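Long-range contacts in organophosphorus hydrolase (Pseudomonas pseudoalcaligenes, PDB 4LE6), which probably hydrolyses organophosphate triesters as a zinc-dependent phosphotriesterase of the metallo-beta-lactamase superfamily: residues Ile103-Ala108 with Asp133-Thr138; Met77-Glu82 with Leu250-Gln255. One frame throughout, in Å; residues are numbered along the deposited sequence.

Contact 1: Ile103-Ala108 with Asp133-Thr138; sequences IDTGAA and DTVLLT
D104 grips T138 with both carboxylate oxygens where strands 100-103 and 134-136, parallel neighbours in one sheet of the alpha beta/beta alpha sandwich, run out toward the zinc site. The tight part lies at these C-terminal ends. The amide of T138 reaches OD1 of D104 at 2.9 Å (T138 N to D104 OD1), fairly straight at 165°. OG1 of T138 donates to OD2 of D104 at 2.8 Å, on its syn lone pair. With chi1 at 57° the T138 hydroxyl sits between its own N and carbonyl carbon, so that hydroxyl and amide both face the one carboxylate. OD2 also bonds ND1 of H144, a zinc ligand, so D104 is a second-shell residue that probably fixes the imidazole's rotation. A backbone bond from D104 N to L136 O, 2.9 Å, joins the strands just before this clamp. The apolar part is looser: I103 and L136 lie side by side on the face covered by Y233 and F235, CG1 of I103 being 4.1 Å from CD1 of L136. From G106 on nothing of 103-108 touches 133-138; before that the T105 side chain crosses V135 at about a right angle, CG2 of T105 3.9 Å from CG1 of V135.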
loop_
_atom_site.group_PDB
_atom_site.type_symbol
_atom_site.label_atom_id
_atom_site.label_comp_id
_atom_site.label_asym_id
_atom_site.label_seq_id
_atom_site.Cartn_x
_atom_site.Cartn_y
_atom_site.Cartn_z
ATOM N N ILE A 103 13.727 14.063 5.362
ATOM C CA ILE A 103 14.818 13.138 5.074
ATOM C C ILE A 103 14.776 12.763 3.590
ATOM O O ILE A 103 13.796 12.157 3.127
ATOM C CB ILE A 103 14.726 11.858 5.922
ATOM C CG1 ILE A 103 14.593 12.203 7.410
ATOM C CG2 ILE A 103 15.957 11.001 5.717
ATOM C CD1 ILE A 103 13.166 12.330 7.911
ATOM N N ASP A 104 15.852 13.131 2.890
ATOM C CA ASP A 104 16.017 13.018 1.444
ATOM C C ASP A 104 15.017 13.893 0.708
ATOM O O ASP A 104 14.077 14.394 1.315
ATOM C CB ASP A 104 16.005 11.564 0.994
ATOM C CG ASP A 104 17.240 10.817 1.465
ATOM O OD1 ASP A 104 18.220 11.500 1.839
ATOM O OD2 ASP A 104 17.252 9.563 1.445
ATOM N N THR A 105 15.256 14.121 -0.578
ATOM C CA THR A 105 14.526 15.147 -1.308
ATOM C C THR A 105 14.142 14.733 -2.707
ATOM O O THR A 105 13.646 15.550 -3.492
ATOM C CB THR A 105 15.354 16.446 -1.435
ATOM O OG1 THR A 105 16.471 16.236 -2.313
ATOM C CG2 THR A 105 15.829 16.893 -0.089
ATOM N N GLY A 106 14.326 13.461 -3.023
ATOM C CA GLY A 106 14.069 12.998 -4.371
ATOM C C GLY A 106 15.098 13.530 -5.362
ATOM O O GLY A 106 16.169 14.013 -4.964
ATOM N N ALA A 107 14.769 13.444 -6.650
ATOM C CA ALA A 107 15.741 13.599 -7.732
ATOM C C ALA A 107 15.587 14.882 -8.527
ATOM O O ALA A 107 16.361 15.122 -9.451
ATOM C CB ALA A 107 15.631 12.423 -8.679
ATOM N N ALA A 108 14.583 15.688 -8.196
ATOM C CA ALA A 108 14.218 16.811 -9.055
ATOM C C ALA A 108 14.169 16.311 -10.501
ATOM O O ALA A 108 13.493 15.325 -10.779
ATOM C CB ALA A 108 15.211 17.952 -8.882
ATOM N N ASP A 133 12.612 23.077 8.546
ATOM C CA ASP A 133 13.736 23.710 9.248
ATOM C C ASP A 133 15.004 22.850 9.222
ATOM O O ASP A 133 16.101 23.336 9.484
ATOM C CB ASP A 133 13.365 24.058 10.703
ATOM C CG ASP A 133 13.146 22.819 11.562
ATOM O OD1 ASP A 133 14.136 22.170 11.953
ATOM O OD2 ASP A 133 11.981 22.488 11.854
ATOM N N THR A 134 14.859 21.578 8.881
ATOM C CA THR A 134 15.996 20.675 8.779
ATOM C C THR A 134 15.795 19.712 7.613
ATOM O O THR A 134 14.697 19.182 7.432
ATOM C CB THR A 134 16.155 19.806 10.034
ATOM O OG1 THR A 134 16.180 20.627 11.203
ATOM C CG2 THR A 134 17.447 19.003 9.967
ATOM N N VAL A 135 16.853 19.504 6.830
ATOM C CA VAL A 135 16.883 18.449 5.821
ATOM C C VAL A 135 18.034 17.501 6.161
ATOM O O VAL A 135 19.166 17.951 6.318
ATOM C CB VAL A 135 17.083 19.008 4.400
ATOM C CG1 VAL A 135 17.211 17.867 3.383
ATOM C CG2 VAL A 135 15.917 19.921 4.007
ATOM N N LEU A 136 17.742 16.207 6.313
ATOM C CA LEU A 136 18.774 15.200 6.558
ATOM C C LEU A 136 18.936 14.365 5.299
ATOM O O LEU A 136 17.963 13.818 4.791
ATOM C CB LEU A 136 18.383 14.270 7.714
ATOM C CG LEU A 136 17.864 14.936 8.988
ATOM C CD1 LEU A 136 17.314 13.889 9.948
ATOM C CD2 LEU A 136 18.962 15.748 9.633
ATOM N N LEU A 137 20.156 14.247 4.791
ATOM C CA LEU A 137 20.392 13.411 3.618
ATOM C C LEU A 137 20.980 12.081 4.049
ATOM O O LEU A 137 21.981 12.067 4.780
ATOM C CB LEU A 137 21.379 14.099 2.677
ATOM C CG LEU A 137 20.903 15.400 2.032
ATOM C CD1 LEU A 137 22.020 15.941 1.155
ATOM C CD2 LEU A 137 19.641 15.165 1.233
ATOM N N THR A 138 20.400 10.960 3.595
ATOM C CA THR A 138 20.992 9.655 3.910
ATOM C C THR A 138 22.332 9.527 3.186
ATOM O O THR A 138 23.272 8.963 3.723
ATOM C CB THR A 138 20.076 8.471 3.547
ATOM O OG1 THR A 138 19.727 8.529 2.157
ATOM C CG2 THR A 138 18.824 8.543 4.376
#

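Contact 2: Met77-Glu82 with Leu250-Gln255; sequences MFVASE and LNHAVQ
The Schellman turn that ends helix 67-76 packs here on the single, weakly bonded helical turn about 252-255, M77 and V79 closing round A253 and H252. The methyl of A253 lies against both side chains: its CB is 3.7 Å from CG of M77 and 4.1 Å from CG2 of V79. M77 bends at both chi2 and chi3 (-62° and -69°), which carries its methyl over to H252; there CE sits at the edge of the imidazole, near its plane, 4.1 Å from NE2 of H252. The two segments meet by van der Waals packing alone, while the loop leading to the helix is held by side-chain bonds within 250-255. N251 is the N-cap, its OD1 accepting from A253 N at 2.9 Å in the carbonyl plane, a bent bond (135°) that holds the backbone N of the residue whose methyl meets M77. OE1 of Q255 takes two amides, L250 N at 2.7 Å and N251 N at 3.0 Å, tying the lead-in loop back to the helix. The second subunit adds E316 beside V79 and H252, and its H302 stacks on F78. The contact thus joins a Schellman C-cap to an Asn-capped helix start at the dimer interface.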
loop_
_atom_site.group_PDB
_atom_site.type_symbol
_atom_site.label_atom_id
_atom_site.label_comp_id
_atom_site.label_asym_id
_atom_site.label_seq_id
_atom_site.Cartn_x
_atom_site.Cartn_y
_atom_site.Cartn_z
ATOM N N MET A 77 6.912 -12.097 -6.465
ATOM C CA MET A 77 6.276 -10.873 -5.985
ATOM C C MET A 77 5.591 -10.137 -7.130
ATOM O O MET A 77 5.248 -8.949 -7.008
ATOM C CB MET A 77 7.302 -9.962 -5.317
ATOM C CG MET A 77 7.946 -10.560 -4.067
ATOM S SD MET A 77 6.737 -10.882 -2.758
ATOM C CE MET A 77 6.245 -9.232 -2.225
ATOM N N PHE A 78 5.380 -10.848 -8.237
ATOM C CA PHE A 78 4.718 -10.273 -9.403
ATOM C C PHE A 78 5.375 -8.962 -9.840
ATOM O O PHE A 78 4.693 -7.977 -10.125
ATOM C CB PHE A 78 3.225 -10.079 -9.103
ATOM C CG PHE A 78 2.516 -11.374 -8.812
ATOM C CD1 PHE A 78 2.557 -11.930 -7.548
ATOM C CD2 PHE A 78 1.859 -12.059 -9.813
ATOM C CE1 PHE A 78 1.935 -13.135 -7.286
ATOM C CE2 PHE A 78 1.234 -13.262 -9.549
ATOM C CZ PHE A 78 1.285 -13.802 -8.277
ATOM N N VAL A 79 6.704 -8.960 -9.885
ATOM C CA VAL A 79 7.458 -7.791 -10.336
ATOM C C VAL A 79 7.921 -8.043 -11.771
ATOM O O VAL A 79 8.647 -9.003 -12.036
ATOM C CB VAL A 79 8.683 -7.515 -9.430
ATOM C CG1 VAL A 79 9.441 -6.261 -9.886
ATOM C CG2 VAL A 79 8.247 -7.354 -7.981
ATOM N N ALA A 80 7.493 -7.189 -12.694
ATOM C CA ALA A 80 7.894 -7.297 -14.091
ATOM C C ALA A 80 9.306 -6.752 -14.234
ATOM O O ALA A 80 9.677 -5.812 -13.527
ATOM C CB ALA A 80 6.931 -6.502 -14.967
ATOM N N SER A 81 10.093 -7.331 -15.139
ATOM C CA SER A 81 11.501 -6.946 -15.290
ATOM C C SER A 81 11.926 -6.809 -16.758
ATOM O O SER A 81 13.067 -6.437 -17.042
ATOM C CB SER A 81 12.400 -7.982 -14.604
ATOM O OG SER A 81 12.103 -9.289 -15.072
ATOM N N GLU A 82 11.016 -7.100 -17.683
ATOM C CA GLU A 82 11.357 -7.124 -19.111
ATOM C C GLU A 82 11.836 -5.760 -19.614
ATOM O O GLU A 82 12.670 -5.683 -20.507
ATOM C CB GLU A 82 10.166 -7.606 -19.948
ATOM C CG GLU A 82 9.839 -9.078 -19.773
ATOM C CD GLU A 82 8.543 -9.476 -20.457
ATOM O OE1 GLU A 82 7.870 -8.591 -21.026
ATOM O OE2 GLU A 82 8.195 -10.675 -20.425
ATOM N N LEU A 250 17.624 -1.982 -2.374
ATOM C CA LEU A 250 17.091 -1.388 -3.575
ATOM C C LEU A 250 15.929 -2.184 -4.155
ATOM O O LEU A 250 15.145 -1.640 -4.917
ATOM C CB LEU A 250 18.201 -1.344 -4.611
ATOM C CG LEU A 250 18.292 -0.051 -5.409
ATOM C CD1 LEU A 250 19.328 0.880 -4.779
ATOM C CD2 LEU A 250 18.631 -0.410 -6.835
ATOM N N ASN A 251 15.836 -3.469 -3.819
ATOM C CA ASN A 251 14.784 -4.326 -4.375
ATOM C C ASN A 251 14.191 -5.225 -3.304
ATOM O O ASN A 251 14.838 -6.172 -2.850
ATOM C CB ASN A 251 15.344 -5.165 -5.522
ATOM C CG ASN A 251 14.261 -5.921 -6.288
ATOM O OD1 ASN A 251 13.378 -6.541 -5.695
ATOM N ND2 ASN A 251 14.325 -5.867 -7.616
ATOM N N HIS A 252 12.962 -4.918 -2.900
ATOM C CA HIS A 252 12.315 -5.594 -1.782
ATOM C C HIS A 252 12.032 -7.064 -2.112
ATOM O O HIS A 252 11.921 -7.894 -1.210
ATOM C CB HIS A 252 10.997 -4.908 -1.451
ATOM C CG HIS A 252 9.927 -5.188 -2.454
ATOM N ND1 HIS A 252 9.869 -4.543 -3.670
ATOM C CD2 HIS A 252 8.909 -6.078 -2.451
ATOM C CE1 HIS A 252 8.844 -5.006 -4.364
ATOM N NE2 HIS A 252 8.246 -5.941 -3.647
ATOM N N ALA A 253 11.924 -7.390 -3.395
ATOM C CA ALA A 253 11.542 -8.744 -3.789
ATOM C C ALA A 253 12.720 -9.686 -3.745
ATOM O O ALA A 253 12.531 -10.893 -3.765
ATOM C CB ALA A 253 10.927 -8.764 -5.180
ATOM N N VAL A 254 13.932 -9.140 -3.672
ATOM C CA VAL A 254 15.144 -9.957 -3.752
ATOM C C VAL A 254 15.977 -9.882 -2.481
ATOM O O VAL A 254 16.439 -10.910 -1.993
ATOM C CB VAL A 254 16.028 -9.517 -4.937
ATOM C CG1 VAL A 254 17.349 -10.275 -4.972
ATOM C CG2 VAL A 254 15.295 -9.686 -6.243
ATOM N N GLN A 255 16.175 -8.673 -1.957
ATOM C CA GLN A 255 17.216 -8.433 -0.964
ATOM C C GLN A 255 16.774 -8.604 0.492
ATOM O O GLN A 255 17.609 -8.593 1.388
ATOM C CB GLN A 255 17.821 -7.040 -1.161
ATOM C CG GLN A 255 18.592 -6.885 -2.479
ATOM C CD GLN A 255 19.165 -5.491 -2.650
ATOM O OE1 GLN A 255 18.426 -4.536 -2.858
ATOM N NE2 GLN A 255 20.477 -5.363 -2.535
#

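From the N terminus the chain lays down strands 37-42 and 45-57 of the first sheet, passes helix 67-76 into 77-82, and re-enters the same sheet with 85-95 and 100-103. Contact 1 closes the smaller loop: 103-108 leaves the sheet, helix 118-124 follows, and 133-138 returns as the next parallel strand, leading into the zinc ligands from H139 onward. Much later, beyond strand 240-246 of the second sheet and the zinc ligand D247, 250-255 comes back to 77-82, so contact 2 encloses contact 1 entirely. Contact 1 knits neighbouring strands within the first sheet; contact 2 ties the loop after helix 67-76 to the helix that follows strand 240-246. Their centres lie about 25 Å apart.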